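Local atomic coordinates of RavO (Legionella pneumophila subsp. pneumophila, PDB entry 6DM3), a protein that is probably a secreted effector acting inside host cells, this fragment of it being a small helix-and-sheet domain with a topology consistent with phosphotyrosine-binding SH2 domains. Residues 10-15 with 100-105; 1-6 with 75-80. One frame throughout, in Å; residues are numbered along the deposited sequence.

Interaction 1: 10-15 with 100-105; sequences EEIFVD and GVMATL
Glu-11 reaches from helix 4-13 to the first turn of helix 101-115, where its carboxylate meets Gly-100 and Val-101. Gly-100 occupies the N-cap position, and its C lies 3.7 Å from Glu-11 OE1. Its phi of 119° suits a residue without a side chain, and the carboxylate comes close on the side that a CB would occupy. At Val-101 the same OE1 accepts the backbone N-H, with N to OE1 at 2.9 Å. The bond is bent, 132° at the hydrogen, and the donor comes from the syn side, 26° out of the carboxylate plane. Val-101 CG1 turns to the apolar flank and packs 3.9 Å from Ile-12 CG1. Met-102 folds back along the opposing backbone: its CG touches the carbonyl O of Glu-11 at 3.2 Å, and its SD lies 4.0 Å from Ile-12 CA. Successive bends at chi2 and chi3 carry CE over the flat of the Asp-15 carboxylate, 3.4 Å from CG, nearly equidistant from both oxygens. Asp-15 OD1 meanwhile accepts the backbone N-H of His-17, which helps hold that group in place. Thr-104, a turn beyond Gly-100, gives its OG1 proton back to Gly-100 O. Leu-105 completes the contact on the sheet side, its CD1 4.2 Å from Ile-12 CD1, the two side chains crossing at about a right angle. Leu-41 of strand 40-43 touches Ile-12, Met-102 and Leu-105 alike, tying the helix pair to the sheet. Ile-12, Val-101 and Leu-105 thus make the apolar part, Met-102 spans from it to polar atoms of Glu-11 and Asp-15, and Glu-11 supplies the hydrogen bond across the segments, accepting a first-turn N-H where the positive end of the helix dipole would probably favour its negative charge.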
# COMPACT_ATOMS: atom_id res chain seq x y z
N GLU A 10 0.83 3.62 2.91
CA GLU A 10 0.96 3.92 1.49
C GLU A 10 2.42 4.20 1.14
O GLU A 10 2.94 3.64 0.17
CB GLU A 10 0.09 5.12 1.10
CG GLU A 10 0.25 5.54 -0.37
CD GLU A 10 -0.44 6.87 -0.68
OE1 GLU A 10 -1.65 6.87 -0.99
OE2 GLU A 10 0.25 7.91 -0.64
N GLU A 11 3.09 5.04 1.92
CA GLU A 11 4.50 5.37 1.69
C GLU A 11 5.39 4.13 1.69
O GLU A 11 6.35 4.04 0.92
CB GLU A 11 5.02 6.35 2.75
CG GLU A 11 4.43 7.75 2.66
CD GLU A 11 5.23 8.76 3.46
OE1 GLU A 11 6.46 8.57 3.58
OE2 GLU A 11 4.64 9.74 3.97
N ILE A 12 5.05 3.17 2.55
CA ILE A 12 5.81 1.93 2.69
C ILE A 12 5.53 0.95 1.56
O ILE A 12 6.44 0.48 0.88
CB ILE A 12 5.52 1.25 4.03
CG1 ILE A 12 5.93 2.15 5.19
CG2 ILE A 12 6.24 -0.11 4.12
CD1 ILE A 12 5.70 1.53 6.55
N PHE A 13 4.25 0.65 1.35
CA PHE A 13 3.83 -0.39 0.41
C PHE A 13 4.11 -0.05 -1.06
O PHE A 13 4.30 -0.95 -1.88
CB PHE A 13 2.34 -0.71 0.61
CG PHE A 13 2.05 -1.41 1.92
CD1 PHE A 13 3.06 -2.09 2.58
CD2 PHE A 13 0.78 -1.39 2.47
CE1 PHE A 13 2.81 -2.73 3.77
CE2 PHE A 13 0.52 -2.03 3.67
CZ PHE A 13 1.54 -2.71 4.32
N VAL A 14 4.14 1.23 -1.41
CA VAL A 14 4.40 1.62 -2.79
C VAL A 14 5.90 1.61 -3.09
O VAL A 14 6.31 1.61 -4.26
CB VAL A 14 3.84 3.03 -3.14
CG1 VAL A 14 2.36 3.13 -2.83
CG2 VAL A 14 4.62 4.13 -2.43
N ASP A 15 6.71 1.60 -2.04
CA ASP A 15 8.16 1.73 -2.21
C ASP A 15 8.75 0.47 -2.84
O ASP A 15 8.29 -0.65 -2.58
CB ASP A 15 8.84 2.01 -0.87
CG ASP A 15 10.32 2.33 -1.02
OD1 ASP A 15 11.13 1.38 -1.06
OD2 ASP A 15 10.67 3.53 -1.10
N GLY A 100 10.03 12.12 4.88
CA GLY A 100 9.00 11.11 4.88
C GLY A 100 9.37 9.80 5.56
O GLY A 100 10.52 9.59 5.96
N VAL A 101 8.36 8.94 5.69
CA VAL A 101 8.49 7.64 6.36
C VAL A 101 9.62 6.80 5.77
O VAL A 101 10.43 6.23 6.51
CB VAL A 101 7.17 6.84 6.29
CG1 VAL A 101 7.38 5.40 6.75
CG2 VAL A 101 6.08 7.49 7.13
N MET A 102 9.67 6.72 4.45
CA MET A 102 10.67 5.87 3.81
C MET A 102 12.08 6.39 4.04
O MET A 102 13.00 5.61 4.26
CB MET A 102 10.39 5.70 2.32
CG MET A 102 9.35 4.62 2.01
SD MET A 102 9.66 3.04 2.85
CE MET A 102 11.30 2.62 2.27
N ALA A 103 12.23 7.71 4.03
CA ALA A 103 13.51 8.33 4.37
C ALA A 103 13.92 8.02 5.81
O ALA A 103 15.11 7.95 6.13
CB ALA A 103 13.45 9.84 4.14
N THR A 104 12.92 7.85 6.68
CA THR A 104 13.14 7.59 8.10
C THR A 104 13.57 6.15 8.32
O THR A 104 14.55 5.88 9.02
CB THR A 104 11.85 7.87 8.93
OG1 THR A 104 11.53 9.27 8.87
CG2 THR A 104 12.05 7.49 10.38
N LEU A 105 12.85 5.23 7.70
CA LEU A 105 13.21 3.83 7.74
C LEU A 105 14.57 3.59 7.08
O LEU A 105 15.40 2.85 7.61
CB LEU A 105 12.14 2.97 7.06
CG LEU A 105 10.86 2.82 7.88
CD1 LEU A 105 9.80 2.04 7.13
CD2 LEU A 105 11.18 2.18 9.22

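Interaction 2: 1-6 with 75-80; sequences ESEKIY and INKNGE
Lys-4 and Ile-5, at the start of helix 4-13, lie against the tight turn of the beta-hairpin that joins strands 67-76 and 81-85. The turn is close to a type I turn with a G1 beta bulge, somewhat distorted at Asn-78: Gly-79 N bonds to Asn-76 O at 2.8 Å, Asn-76 N bonds weakly back to Glu-80 O, and Gly-79 takes the positive phi (70°). Asn-76 OD1 braces the bulge by accepting the N-H of Glu-80, which stands above the amide carbonyl plane.

Lys-4 runs alongside this glycine. With CG anti to the backbone N, its chain heads for the turn, and CD passes 3.7 Å from Gly-79 CA. Bends at chi3 and chi4 then bring NZ to Gly-79 O, a weak hydrogen bond of 3.4 Å.

Ile-5 is the apolar wedge. A chi2 of 62° turns its CD1 onto Ile-75 CG2 at 3.6 Å. The second subunit adds cover, its Tyr-6 packing on Ile-5. Nearby, Glu-3 OE1 and Lys-77 NZ are 4.2 Å apart, too far for a salt bridge although their charges probably attract. The other Ile-5 branch, CG2, sits over the centre of the Tyr-6 ring of its own helix and meets a buried carbonyl that lacks a hydrogen-bonding partner in the model. With CG1 anti to N (chi1 173°), CG2 falls between the backbone N and the carbonyl carbon and lies 3.0 Å from Lys-77 O.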
# COMPACT_ATOMS: atom_id res chain seq x y z
N GLU A 1 -4.81 15.06 7.05
CA GLU A 1 -4.24 13.97 7.86
C GLU A 1 -5.17 12.78 8.06
O GLU A 1 -4.80 11.66 7.77
CB GLU A 1 -3.76 14.49 9.22
CG GLU A 1 -2.54 13.77 9.79
CD GLU A 1 -2.55 13.70 11.31
OE1 GLU A 1 -2.71 14.76 11.94
OE2 GLU A 1 -2.41 12.59 11.86
N SER A 2 -6.37 13.04 8.58
CA SER A 2 -7.32 11.97 8.84
C SER A 2 -6.64 10.90 9.68
O SER A 2 -5.93 11.22 10.64
CB SER A 2 -7.83 11.37 7.53
OG SER A 2 -6.85 11.46 6.51
N GLU A 3 -6.86 9.64 9.33
CA GLU A 3 -6.24 8.54 10.05
C GLU A 3 -4.93 8.36 9.35
O GLU A 3 -4.87 7.75 8.29
CB GLU A 3 -7.08 7.30 9.91
CG GLU A 3 -8.56 7.52 10.04
CD GLU A 3 -9.27 6.28 10.54
OE1 GLU A 3 -8.95 5.80 11.65
OE2 GLU A 3 -10.15 5.78 9.82
N LYS A 4 -3.87 8.90 9.94
CA LYS A 4 -2.53 8.84 9.35
C LYS A 4 -2.00 7.43 9.09
O LYS A 4 -1.16 7.23 8.22
CB LYS A 4 -1.53 9.61 10.22
CG LYS A 4 -0.11 9.63 9.67
CD LYS A 4 0.90 9.90 10.77
CE LYS A 4 1.97 10.87 10.31
NZ LYS A 4 3.34 10.36 10.59
N ILE A 5 -2.49 6.45 9.85
CA ILE A 5 -2.02 5.06 9.68
C ILE A 5 -2.12 4.61 8.23
O ILE A 5 -1.24 3.90 7.73
CB ILE A 5 -2.80 4.05 10.58
CG1 ILE A 5 -2.39 2.60 10.25
CG2 ILE A 5 -4.32 4.26 10.44
CD1 ILE A 5 -0.91 2.27 10.51
N TYR A 6 -3.19 5.01 7.54
CA TYR A 6 -3.39 4.63 6.15
C TYR A 6 -2.37 5.30 5.23
O TYR A 6 -1.83 4.67 4.31
CB TYR A 6 -4.82 4.96 5.71
CG TYR A 6 -5.84 4.16 6.48
CD1 TYR A 6 -5.70 2.78 6.58
CD2 TYR A 6 -6.91 4.77 7.11
CE1 TYR A 6 -6.61 2.03 7.29
CE2 TYR A 6 -7.83 4.03 7.82
CZ TYR A 6 -7.68 2.66 7.90
OH TYR A 6 -8.59 1.91 8.60
N ILE A 75 3.54 0.43 13.49
CA ILE A 75 2.83 1.69 13.25
C ILE A 75 1.46 1.60 13.93
O ILE A 75 0.72 0.65 13.70
CB ILE A 75 2.64 2.00 11.75
CG1 ILE A 75 3.87 1.55 10.95
CG2 ILE A 75 2.35 3.48 11.52
CD1 ILE A 75 3.67 1.57 9.44
N ASN A 76 1.12 2.57 14.78
CA ASN A 76 -0.13 2.47 15.54
C ASN A 76 -1.27 3.25 14.90
O ASN A 76 -1.11 3.83 13.83
CB ASN A 76 0.07 2.94 17.00
CG ASN A 76 0.42 4.42 17.12
OD1 ASN A 76 0.29 5.19 16.18
ND2 ASN A 76 0.84 4.81 18.32
N LYS A 77 -2.41 3.25 15.58
CA LYS A 77 -3.68 3.77 15.07
C LYS A 77 -3.59 5.11 14.32
O LYS A 77 -4.25 5.28 13.30
CB LYS A 77 -4.66 3.88 16.24
CG LYS A 77 -6.05 4.39 15.87
CD LYS A 77 -6.96 4.44 17.09
CE LYS A 77 -8.24 5.24 16.81
NZ LYS A 77 -9.09 4.68 15.72
N ASN A 78 -2.79 6.05 14.82
CA ASN A 78 -2.56 7.31 14.10
C ASN A 78 -1.08 7.52 13.73
O ASN A 78 -0.51 8.60 13.96
CB ASN A 78 -3.12 8.50 14.89
CG ASN A 78 -4.64 8.45 15.03
OD1 ASN A 78 -5.26 7.40 14.87
ND2 ASN A 78 -5.26 9.60 15.27
N GLY A 79 -0.49 6.48 13.15
CA GLY A 79 0.71 6.57 12.33
C GLY A 79 2.07 6.90 12.91
O GLY A 79 2.97 7.36 12.20
N GLU A 80 2.23 6.65 14.19
CA GLU A 80 3.51 6.85 14.84
C GLU A 80 4.36 5.60 14.64
O GLU A 80 3.87 4.47 14.76
CB GLU A 80 3.29 7.18 16.30
CG GLU A 80 1.89 7.78 16.48
CD GLU A 80 1.70 8.61 17.73
OE1 GLU A 80 2.29 8.27 18.78
OE2 GLU A 80 0.94 9.60 17.66

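From the N terminus, after three residues of loop the chain enters helix 4-13, and both contacts use it: its N-terminal part in interaction 2, its C-terminal part and the residues that follow in interaction 1. The chain then passes through helix 25-31 and strands 40-43, 55-64 and 67-76 before the hairpin turn returns to residues 1-6, closing the first loop. Strands 81-85 and 90-94 follow, and helix 101-115 closes the second against residues 10-15. Because the segments alternate along the sequence, the two loops cross. Their centres are 13 Å apart, bridged by Ile-12 CD1 and Ile-75 CD1 at 3.5 Å. Together they fasten helix 4-13 to the hairpin and to the C-terminal helix.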